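Local coordinates for hypothetical protein TM1553 (Thermotoga maritima, PDB 1VRM) that probably transfers FMN from FAD onto target proteins, as a member of the ApbE family of flavin transferases, at residues W263-I268 and A281-A286. Residues are numbered along the deposited sequence; the frame is centred on the assembly and turned at random.
Sequences WSVTII and AGFVMA
The ring of Phe-283 presents an edge to the backbone of Trp-263. Its CE2 lies 3.7 Å from Trp-263 O, which sits close to the ring plane. The oxygen faces the C-H edge, whose weakly positive hydrogens probably suit it. The peptide nitrogen of Ser-264 approaches the same CE2 obliquely, at 4.2 Å. The Trp-263 side chain leaves the backbone away from the helix, and its indole makes a cation-pi contact with Arg-215. The ring of His-248 also meets that of Phe-283, with the two planes about 80° apart.

In Phe-283 CG stands anti to the backbone N, and this chi1 of -171° swings the ring along the strand toward Trp-263. Beside it, Val-265 points into the helix. Its CG2 rests on the helix backbone, 3.5 Å from Phe-283 CA and 3.8 Å from Gly-282 C. The same methyl is 4.1 Å from Phe-283 CB. A CB on Gly-282 would come tight against Val-265 CG1, so the bare glycine lets that methyl lie against the helix. No hydrogen bond joins the two segments; the contact rests on the Val-265 methyl against the helix backbone and on the ring edge against the Trp-263 carbonyl.

The contact is buried and joins strand 262-269 to helix 272-296, which follows it in the chain and packs back across it. The short segment axes come within 7.8 Å and run at 136°. The strand lies between 229-234 and 303-308 in a large antiparallel sheet. Trp-263 and Ser-264 both face Val-307, forming a classic beta bulge. Ala-286 touches Ile-306, so the helix lies over strand 303-308 as well as strand 262-269.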
ATOM      1  N   TRP A 263     -11.590  -0.197 -11.457  1.00  7.06           N
ATOM      2  CA  TRP A 263     -11.109  -1.542 -11.295  1.00  6.12           C
ATOM      3  C   TRP A 263      -9.669  -1.594 -10.764  1.00  7.10           C
ATOM      4  O   TRP A 263      -9.328  -2.414  -9.885  1.00  8.68           O
ATOM      5  CB  TRP A 263     -11.243  -2.351 -12.574  1.00  9.33           C
ATOM      6  CG  TRP A 263     -12.673  -2.745 -12.903  1.00  8.13           C
ATOM      7  CD1 TRP A 263     -13.767  -2.692 -12.089  1.00 12.73           C
ATOM      8  CD2 TRP A 263     -13.131  -3.332 -14.140  1.00 12.06           C
ATOM      9  NE1 TRP A 263     -14.883  -3.176 -12.758  1.00 12.83           N
ATOM     10  CE2 TRP A 263     -14.508  -3.590 -14.005  1.00 10.45           C
ATOM     11  CE3 TRP A 263     -12.498  -3.681 -15.317  1.00 12.52           C
ATOM     12  CZ2 TRP A 263     -15.262  -4.165 -15.040  1.00 11.97           C
ATOM     13  CZ3 TRP A 263     -13.263  -4.258 -16.346  1.00 14.20           C
ATOM     14  CH2 TRP A 263     -14.606  -4.476 -16.191  1.00 14.25           C
ATOM     15  N   SER A 264      -8.812  -0.728 -11.294  1.00  6.13           N
ATOM     16  CA  SER A 264      -7.443  -0.629 -10.750  1.00  6.74           C
ATOM     17  C   SER A 264      -6.769   0.684 -11.030  1.00  8.79           C
ATOM     18  O   SER A 264      -7.149   1.418 -11.951  1.00  7.12           O
ATOM     19  CB  SER A 264      -6.567  -1.760 -11.239  1.00  9.93           C
ATOM     20  OG  SER A 264      -6.336  -1.666 -12.620  1.00  8.99           O
ATOM     21  N   VAL A 265      -5.796   1.014 -10.189  1.00  6.42           N
ATOM     22  CA  VAL A 265      -4.954   2.184 -10.428  1.00  5.67           C
ATOM     23  C   VAL A 265      -3.518   1.732 -10.162  1.00  8.45           C
ATOM     24  O   VAL A 265      -3.255   1.133  -9.119  1.00  7.79           O
ATOM     25  CB  VAL A 265      -5.268   3.338  -9.461  1.00  6.82           C
ATOM     26  CG1 VAL A 265      -4.216   4.455  -9.576  1.00  9.13           C
ATOM     27  CG2 VAL A 265      -6.696   3.888  -9.654  1.00  7.67           C
ATOM     28  N   THR A 266      -2.635   2.024 -11.112  1.00  6.11           N
ATOM     29  CA  THR A 266      -1.221   1.654 -11.075  1.00  4.88           C
ATOM     30  C   THR A 266      -0.416   2.942 -11.089  1.00  6.95           C
ATOM     31  O   THR A 266      -0.676   3.825 -11.930  1.00  7.04           O
ATOM     32  CB  THR A 266      -0.813   0.813 -12.331  1.00  7.38           C
ATOM     33  OG1 THR A 266      -1.584  -0.429 -12.380  1.00  9.36           O
ATOM     34  CG2 THR A 266       0.642   0.542 -12.314  1.00  9.92           C
ATOM     35  N   ILE A 267       0.494   3.065 -10.132  1.00  4.43           N
ATOM     36  CA  ILE A 267       1.309   4.256  -9.979  1.00  5.59           C
ATOM     37  C   ILE A 267       2.775   3.894 -10.048  1.00  6.69           C
ATOM     38  O   ILE A 267       3.229   3.011  -9.344  1.00  5.74           O
ATOM     39  CB  ILE A 267       1.109   4.860  -8.581  1.00  5.97           C
ATOM     40  CG1 ILE A 267      -0.355   5.212  -8.334  1.00 11.36           C
ATOM     41  CG2 ILE A 267       1.993   6.018  -8.286  1.00  6.43           C
ATOM     42  CD1 ILE A 267      -0.869   6.211  -9.170  1.00 13.70           C
ATOM     43  N   ILE A 268       3.478   4.614 -10.913  1.00  4.71           N
ATOM     44  CA  ILE A 268       4.940   4.616 -10.937  1.00  4.39           C
ATOM     45  C   ILE A 268       5.423   5.834 -10.165  1.00  7.07           C
ATOM     46  O   ILE A 268       4.976   6.958 -10.401  1.00  6.29           O
ATOM     47  CB  ILE A 268       5.466   4.699 -12.370  1.00  5.86           C
ATOM     48  CG1 ILE A 268       4.984   3.507 -13.200  1.00  8.45           C
ATOM     49  CG2 ILE A 268       6.992   4.882 -12.332  1.00  8.38           C
ATOM     50  CD1 ILE A 268       5.210   3.684 -14.696  1.00  6.99           C
ATOM     51  N   ALA A 281      -5.138   6.252  -2.753  1.00  5.89           N
ATOM     52  CA  ALA A 281      -5.841   7.524  -2.895  1.00  3.42           C
ATOM     53  C   ALA A 281      -6.423   7.695  -4.307  1.00  3.77           C
ATOM     54  O   ALA A 281      -7.544   8.143  -4.489  1.00  8.24           O
ATOM     55  CB  ALA A 281      -4.910   8.691  -2.628  1.00  7.19           C
ATOM     56  N   GLY A 282      -5.617   7.360  -5.306  1.00  5.76           N
ATOM     57  CA  GLY A 282      -6.083   7.482  -6.711  1.00  7.20           C
ATOM     58  C   GLY A 282      -7.265   6.582  -6.997  1.00  7.68           C
ATOM     59  O   GLY A 282      -8.196   6.960  -7.737  1.00  6.43           O
ATOM     60  N   PHE A 283      -7.253   5.381  -6.447  1.00  4.86           N
ATOM     61  CA  PHE A 283      -8.385   4.456  -6.598  1.00  7.25           C
ATOM     62  C   PHE A 283      -9.681   5.107  -6.068  1.00  6.34           C
ATOM     63  O   PHE A 283     -10.700   5.107  -6.712  1.00  9.21           O
ATOM     64  CB  PHE A 283      -8.128   3.180  -5.846  1.00  7.96           C
ATOM     65  CG  PHE A 283      -9.148   2.097  -6.126  1.00  8.31           C
ATOM     66  CD1 PHE A 283     -10.360   2.110  -5.441  1.00  7.98           C
ATOM     67  CD2 PHE A 283      -8.906   1.101  -7.040  1.00  7.91           C
ATOM     68  CE1 PHE A 283     -11.309   1.118  -5.658  1.00 10.65           C
ATOM     69  CE2 PHE A 283      -9.860   0.112  -7.288  1.00  9.75           C
ATOM     70  CZ  PHE A 283     -11.056   0.126  -6.582  1.00  7.46           C
ATOM     71  N   VAL A 284      -9.609   5.662  -4.868  1.00  6.68           N
ATOM     72  CA  VAL A 284     -10.740   6.324  -4.254  1.00  8.35           C
ATOM     73  C   VAL A 284     -11.178   7.567  -5.026  1.00 10.49           C
ATOM     74  O   VAL A 284     -12.352   7.835  -5.124  1.00 14.54           O
ATOM     75  CB  VAL A 284     -10.434   6.701  -2.792  1.00  8.73           C
ATOM     76  CG1 VAL A 284     -11.510   7.638  -2.217  1.00 10.78           C
ATOM     77  CG2 VAL A 284     -10.176   5.448  -1.923  1.00  9.28           C
HETATM   78  N   MSE A 285     -10.237   8.361  -5.518  1.00  8.25           N
HETATM   79  CA  MSE A 285     -10.585   9.618  -6.164  1.00 11.57           C
HETATM   80  C   MSE A 285     -11.029   9.446  -7.618  1.00 10.55           C
HETATM   81  O   MSE A 285     -11.737  10.310  -8.148  1.00 12.62           O
HETATM   82  CB  MSE A 285      -9.374  10.543  -6.093  1.00 12.00           C
HETATM   83  CG  MSE A 285      -9.122  11.009  -4.692  1.00 13.94           C
HETATM   84 SE   MSE A 285      -7.557  12.193  -4.601  1.00 35.04          SE
HETATM   85  CE  MSE A 285      -8.586  13.875  -5.307  1.00 34.53           C
ATOM     86  N   ALA A 286     -10.567   8.393  -8.267  1.00 11.36           N
ATOM     87  CA  ALA A 286     -10.770   8.265  -9.738  1.00 11.41           C
ATOM     88  C   ALA A 286     -12.219   7.929 -10.105  1.00 15.77           C
ATOM     89  O   ALA A 286     -12.648   8.134 -11.248  1.00 14.31           O
ATOM     90  CB  ALA A 286      -9.845   7.254 -10.330  1.00 12.76           C
TER